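Local coordinates for PrimPol AEP domain (PP-N190) (Cyanophage S-2L, PDB 6ZP9), which probably primes and extends DNA as the AEP-family catalytic domain of a primase-polymerase, in a phage whose DNA carries 2-aminoadenine in place of adenine, at residues L26-A31 / S84-F89; D77-I82 / N157-M162. All blocks are in the same frame, centred on the assembly; numbering follows the deposited sequence.

Interaction 1: L26-A31 / S84-F89; sequences LRKDIA and SVNAIF
The carboxamide of Asn86 is the flat group here, and it meets Leu26 with its edge. ND2 donates to Leu26 O at 2.9 Å, through the N-H on the side away from OD1; the acceptor lies within 10° of the amide plane, and the donor sits in the plane of the carbonyl it meets. Arg27 CB stands off the ND2 end, 4.0 Å from ND2 and out of the amide plane; Lys28 CG lies on the other side of that plane, 4.2 Å from ND2, and its ammonium makes a salt bridge with Asp74. Arg27 O is also near ND2, but the angle is too poor for a hydrogen bond. Asn86 reaches across because its CG stands anti to the carbonyl carbon (chi1 -68°). Beside this bond, Leu26 CD2 rests against Ala87 CB at 3.9 Å, and Tyr126 and Val128 of strand 123-129 extend this apolar patch. The chain of 84-89 turns a corner at Asn86, whose amide lies by the end of helix 16-25. That helix closes in a Schellman motif, with Arg27 at positive phi, and a side chain from edge strand 85-90 takes up the Leu26 carbonyl beside it.

Interaction 2: D77-I82 / N157-M162; sequences DSDAEI and NPSRVM
Asp79, first residue of the short 3-10 segment 79-81, lies against the type I turn Asn157-Arg160, with Asp79 CA only 4.8 Å from Ser159 CA. The carboxylate of Asp79 reaches over this turn, and a single oxygen does the bonding. OD1 takes Ser159 OG at 2.6 Å from above the carboxylate plane, Ser159 N at 3.0 Å nearly in line with its C-O bond, and Asn157 ND2 at 3.1 Å on its syn lone pair. The amide of Asn157 is turned 60° from the carboxylate, yet OD1 stays close to the amide's own plane. The hydroxyl of Ser159 can join the backbone N in this grip because OG stands between N and the carbonyl carbon (chi1 65°). Asn157 is itself steadied from behind: Arg160 brings NE and NH1 side-on to Asn157 OD1, NE being 3.0 Å from that oxygen, with the acceptor almost exactly in the guanidinium plane. One water joins the backbones, donating to Asp77 O and Ser159 O, each 2.6 Å from the water oxygen. On the apolar flank, Ile82 crosses Pro158 at a slant, its CG2 3.9 Å from Pro158 CB, and Val135 of helix 135-149 touches both. Within 77-82, Glu81 OE1 gathers Asp77 N, Ser78 N and Ser78 OG, which ties that loop to itself. The carboxylate of Asp77 is engaged elsewhere, in a salt bridge with Arg34. With three donors from the 157-160 turn converging on OD1, Asp79 is probably held as the anion and its rotation is restricted, while the relay from Arg160 through Asn157 would further polarise the amide N-H that Asp79 receives.

In the fold
Interaction 1 is the buried contact and interaction 2 the one nearer the surface, their centres about 12 Å apart. Interaction 1 sets the loop after helix 16-25 on strand 85-90, an outer strand of one antiparallel sheet; interaction 2 joins the loop that leads into that same strand to the turn before strand 161-163, an outer strand of the other. The two touch, for instance, where Phe89 CE2 packs on Arg160 CG at 4.0 Å, and Trp138 of helix 135-149 touches side chains of both. Inside lies mainly one neutral amide-to-carbonyl bond with a small apolar touch; outside, a carboxylate gathers a hydroxyl, a backbone N-H and a guanidinium-braced amide, and a water bridges the backbones.

Interaction 1: L26-A31 / S84-F89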
loop_
_atom_site.group_PDB
_atom_site.type_symbol
_atom_site.label_atom_id
_atom_site.label_comp_id
_atom_site.label_asym_id
_atom_site.label_seq_id
_atom_site.Cartn_x
_atom_site.Cartn_y
_atom_site.Cartn_z
ATOM N N LEU A 26 2.948 -0.885 8.971
ATOM C CA LEU A 26 2.912 0.520 8.587
ATOM C C LEU A 26 2.892 1.462 9.783
ATOM O O LEU A 26 2.778 2.679 9.582
ATOM C CB LEU A 26 1.694 0.790 7.699
ATOM C CG LEU A 26 1.781 0.184 6.297
ATOM C CD1 LEU A 26 0.465 0.438 5.568
ATOM C CD2 LEU A 26 2.971 0.756 5.517
ATOM N N ARG A 27 3.010 0.928 11.003
ATOM C CA ARG A 27 2.978 1.717 12.243
ATOM C C ARG A 27 1.733 2.600 12.320
ATOM O O ARG A 27 1.759 3.706 12.870
ATOM C CB ARG A 27 4.265 2.532 12.400
ATOM C CG ARG A 27 5.497 1.622 12.499
ATOM C CD ARG A 27 6.831 2.383 12.506
ATOM N NE ARG A 27 6.936 3.292 13.641
ATOM C CZ ARG A 27 7.394 2.938 14.837
ATOM N NH1 ARG A 27 7.792 1.691 15.049
ATOM N NH2 ARG A 27 7.460 3.829 15.817
ATOM N N LYS A 28 0.618 2.102 11.790
ATOM C CA LYS A 28 -0.641 2.830 11.768
ATOM C C LYS A 28 -1.531 2.442 12.947
ATOM O O LYS A 28 -1.291 1.467 13.664
ATOM C CB LYS A 28 -1.375 2.588 10.449
ATOM C CG LYS A 28 -0.781 3.342 9.287
ATOM C CD LYS A 28 -1.474 2.959 7.976
ATOM C CE LYS A 28 -2.847 3.603 7.887
ATOM N NZ LYS A 28 -2.783 5.091 7.695
ATOM N N ASP A 29 -2.571 3.241 13.140
ATOM C CA ASP A 29 -3.524 3.107 14.233
ATOM C C ASP A 29 -4.858 2.735 13.607
ATOM O O ASP A 29 -5.376 3.487 12.778
ATOM C CB ASP A 29 -3.610 4.429 15.007
ATOM C CG ASP A 29 -4.558 4.382 16.199
ATOM O OD1 ASP A 29 -5.348 3.424 16.338
ATOM O OD2 ASP A 29 -4.509 5.335 17.012
ATOM N N ILE A 30 -5.410 1.580 13.990
ATOM C CA ILE A 30 -6.647 1.159 13.339
ATOM C C ILE A 30 -7.747 2.205 13.521
ATOM O O ILE A 30 -8.562 2.413 12.620
ATOM C CB ILE A 30 -7.103 -0.226 13.835
ATOM C CG1 ILE A 30 -8.265 -0.702 12.958
ATOM C CG2 ILE A 30 -7.531 -0.173 15.312
ATOM C CD1 ILE A 30 -8.601 -2.154 13.092
ATOM N N ALA A 31 -7.757 2.909 14.656
ATOM C CA ALA A 31 -8.792 3.905 14.927
ATOM C C ALA A 31 -8.794 5.061 13.932
ATOM O O ALA A 31 -9.820 5.736 13.787
ATOM C CB ALA A 31 -8.625 4.470 16.342
ATOM N N SER A 84 1.004 13.222 7.438
ATOM C CA SER A 84 2.258 12.484 7.459
ATOM C C SER A 84 2.017 11.127 6.830
ATOM O O SER A 84 0.879 10.666 6.739
ATOM C CB SER A 84 2.802 12.323 8.875
ATOM O OG SER A 84 1.844 11.682 9.683
ATOM N N VAL A 85 3.104 10.512 6.367
ATOM C CA VAL A 85 3.090 9.185 5.762
ATOM C C VAL A 85 4.248 8.397 6.367
ATOM O O VAL A 85 5.344 8.940 6.555
ATOM C CB VAL A 85 3.194 9.244 4.218
ATOM C CG1 VAL A 85 2.843 7.898 3.603
ATOM C CG2 VAL A 85 2.277 10.320 3.637
ATOM N N ASN A 86 4.002 7.124 6.700
ATOM C CA ASN A 86 4.981 6.320 7.426
ATOM C C ASN A 86 5.875 5.463 6.536
ATOM O O ASN A 86 6.789 4.813 7.055
ATOM C CB ASN A 86 4.275 5.399 8.415
ATOM C CG ASN A 86 3.638 6.153 9.537
ATOM O OD1 ASN A 86 3.955 7.324 9.754
ATOM N ND2 ASN A 86 2.736 5.497 10.267
ATOM N N ALA A 87 5.635 5.431 5.227
ATOM C CA ALA A 87 6.378 4.566 4.322
ATOM C C ALA A 87 6.371 5.183 2.931
ATOM O O ALA A 87 5.454 5.926 2.584
ATOM C CB ALA A 87 5.752 3.164 4.267
ATOM N N ILE A 88 7.390 4.868 2.131
ATOM C CA ILE A 88 7.274 5.003 0.683
ATOM C C ILE A 88 7.008 3.610 0.123
ATOM O O ILE A 88 7.263 2.591 0.777
ATOM C CB ILE A 88 8.516 5.649 0.021
ATOM C CG1 ILE A 88 9.793 4.892 0.409
ATOM C CG2 ILE A 88 8.575 7.147 0.360
ATOM C CD1 ILE A 88 11.045 5.430 -0.271
ATOM N N PHE A 89 6.484 3.556 -1.100
ATOM C CA PHE A 89 5.981 2.296 -1.637
ATOM C C PHE A 89 5.769 2.434 -3.137
ATOM O O PHE A 89 5.600 3.544 -3.657
ATOM C CB PHE A 89 4.671 1.889 -0.950
ATOM C CG PHE A 89 3.648 2.999 -0.889
ATOM C CD1 PHE A 89 3.629 3.880 0.186
ATOM C CD2 PHE A 89 2.722 3.165 -1.903
ATOM C CE1 PHE A 89 2.707 4.907 0.248
ATOM C CE2 PHE A 89 1.792 4.186 -1.847
ATOM C CZ PHE A 89 1.782 5.060 -0.765
#

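Interaction 2: D77-I82 / N157-M162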
loop_
_atom_site.group_PDB
_atom_site.type_symbol
_atom_site.label_atom_id
_atom_site.label_comp_id
_atom_site.label_asym_id
_atom_site.label_seq_id
_atom_site.Cartn_x
_atom_site.Cartn_y
_atom_site.Cartn_z
ATOM N N ASP A 77 -8.845 11.154 3.669
ATOM C CA ASP A 77 -9.040 10.524 2.367
ATOM C C ASP A 77 -8.479 11.319 1.194
ATOM O O ASP A 77 -8.267 10.741 0.118
ATOM C CB ASP A 77 -10.537 10.301 2.106
ATOM C CG ASP A 77 -11.148 9.306 3.050
ATOM O OD1 ASP A 77 -10.431 8.378 3.479
ATOM O OD2 ASP A 77 -12.350 9.446 3.372
ATOM N N SER A 78 -8.287 12.622 1.345
ATOM C CA SER A 78 -7.781 13.460 0.267
ATOM C C SER A 78 -6.369 13.932 0.602
ATOM O O SER A 78 -5.936 13.892 1.760
ATOM C CB SER A 78 -8.708 14.662 0.027
ATOM O OG SER A 78 -8.740 15.536 1.150
ATOM N N ASP A 79 -5.655 14.397 -0.428
ATOM C CA ASP A 79 -4.271 14.825 -0.225
ATOM C C ASP A 79 -4.159 15.905 0.846
ATOM O O ASP A 79 -3.272 15.840 1.705
ATOM C CB ASP A 79 -3.667 15.328 -1.537
ATOM C CG ASP A 79 -3.458 14.219 -2.550
ATOM O OD1 ASP A 79 -3.437 13.025 -2.148
ATOM O OD2 ASP A 79 -3.305 14.544 -3.751
ATOM N N ALA A 80 -5.059 16.899 0.823
ATOM C CA ALA A 80 -4.993 17.990 1.792
ATOM C C ALA A 80 -5.194 17.525 3.230
ATOM O O ALA A 80 -4.743 18.207 4.159
ATOM C CB ALA A 80 -6.037 19.053 1.458
ATOM N N GLU A 81 -5.865 16.391 3.445
ATOM C CA GLU A 81 -6.073 15.896 4.798
ATOM C C GLU A 81 -4.900 15.083 5.327
ATOM O O GLU A 81 -4.906 14.741 6.515
ATOM C CB GLU A 81 -7.332 15.034 4.860
ATOM C CG GLU A 81 -8.624 15.771 4.606
ATOM C CD GLU A 81 -9.789 14.813 4.468
ATOM O OE1 GLU A 81 -9.956 14.233 3.380
ATOM O OE2 GLU A 81 -10.511 14.603 5.463
ATOM N N ILE A 82 -3.920 14.743 4.495
ATOM C CA ILE A 82 -2.805 13.908 4.938
ATOM C C ILE A 82 -1.764 14.792 5.603
ATOM O O ILE A 82 -1.308 15.778 5.014
ATOM C CB ILE A 82 -2.194 13.128 3.761
ATOM C CG1 ILE A 82 -3.235 12.207 3.124
ATOM C CG2 ILE A 82 -1.007 12.296 4.235
ATOM C CD1 ILE A 82 -3.816 11.165 4.080
ATOM N N ASN A 157 0.686 10.431 -4.865
ATOM C CA ASN A 157 0.042 11.451 -4.044
ATOM C C ASN A 157 -0.114 10.975 -2.602
ATOM O O ASN A 157 -0.217 9.772 -2.343
ATOM C CB ASN A 157 -1.332 11.799 -4.607
ATOM C CG ASN A 157 -2.221 10.596 -4.724
ATOM O OD1 ASN A 157 -1.852 9.604 -5.358
ATOM N ND2 ASN A 157 -3.402 10.660 -4.106
ATOM N N PRO A 158 -0.139 11.885 -1.625
ATOM C CA PRO A 158 -0.087 11.437 -0.222
ATOM C C PRO A 158 -1.322 10.675 0.247
ATOM O O PRO A 158 -1.205 9.911 1.210
ATOM C CB PRO A 158 0.110 12.741 0.571
ATOM C CG PRO A 158 -0.259 13.839 -0.375
ATOM C CD PRO A 158 0.020 13.344 -1.757
ATOM N N SER A 159 -2.487 10.826 -0.386
ATOM C CA SER A 159 -3.647 10.031 0.002
ATOM C C SER A 159 -3.814 8.773 -0.847
ATOM O O SER A 159 -4.905 8.186 -0.861
ATOM C CB SER A 159 -4.919 10.878 -0.047
ATOM O OG SER A 159 -5.218 11.289 -1.367
ATOM N N ARG A 160 -2.759 8.334 -1.533
ATOM C CA ARG A 160 -2.838 7.135 -2.360
ATOM C C ARG A 160 -3.287 5.934 -1.532
ATOM O O ARG A 160 -2.780 5.709 -0.425
ATOM C CB ARG A 160 -1.477 6.849 -2.996
ATOM C CG ARG A 160 -1.386 5.532 -3.771
ATOM C CD ARG A 160 -2.450 5.432 -4.843
ATOM N NE ARG A 160 -2.623 6.688 -5.577
ATOM C CZ ARG A 160 -3.220 6.779 -6.762
ATOM N NH1 ARG A 160 -3.340 7.954 -7.362
ATOM N NH2 ARG A 160 -3.687 5.684 -7.349
ATOM N N VAL A 161 -4.270 5.159 -2.067
ATOM C CA VAL A 161 -4.710 3.924 -1.424
ATOM C C VAL A 161 -3.933 2.757 -2.012
ATOM O O VAL A 161 -3.519 2.786 -3.175
ATOM C CB VAL A 161 -6.236 3.700 -1.564
ATOM C CG1 VAL A 161 -7.013 4.852 -0.966
ATOM C CG2 VAL A 161 -6.633 3.474 -3.025
ATOM N N MET A 162 -3.749 1.706 -1.224
ATOM C CA MET A 162 -3.063 0.496 -1.653
ATOM C C MET A 162 -3.857 -0.719 -1.203
ATOM O O MET A 162 -4.512 -0.697 -0.157
ATOM C CB MET A 162 -1.636 0.500 -1.081
ATOM C CG MET A 162 -0.683 1.564 -1.607
ATOM S SD MET A 162 -0.215 1.328 -3.311
ATOM C CE MET A 162 1.012 0.121 -2.937
HETATM O O HOH W 1 -7.518 8.537 -0.961
#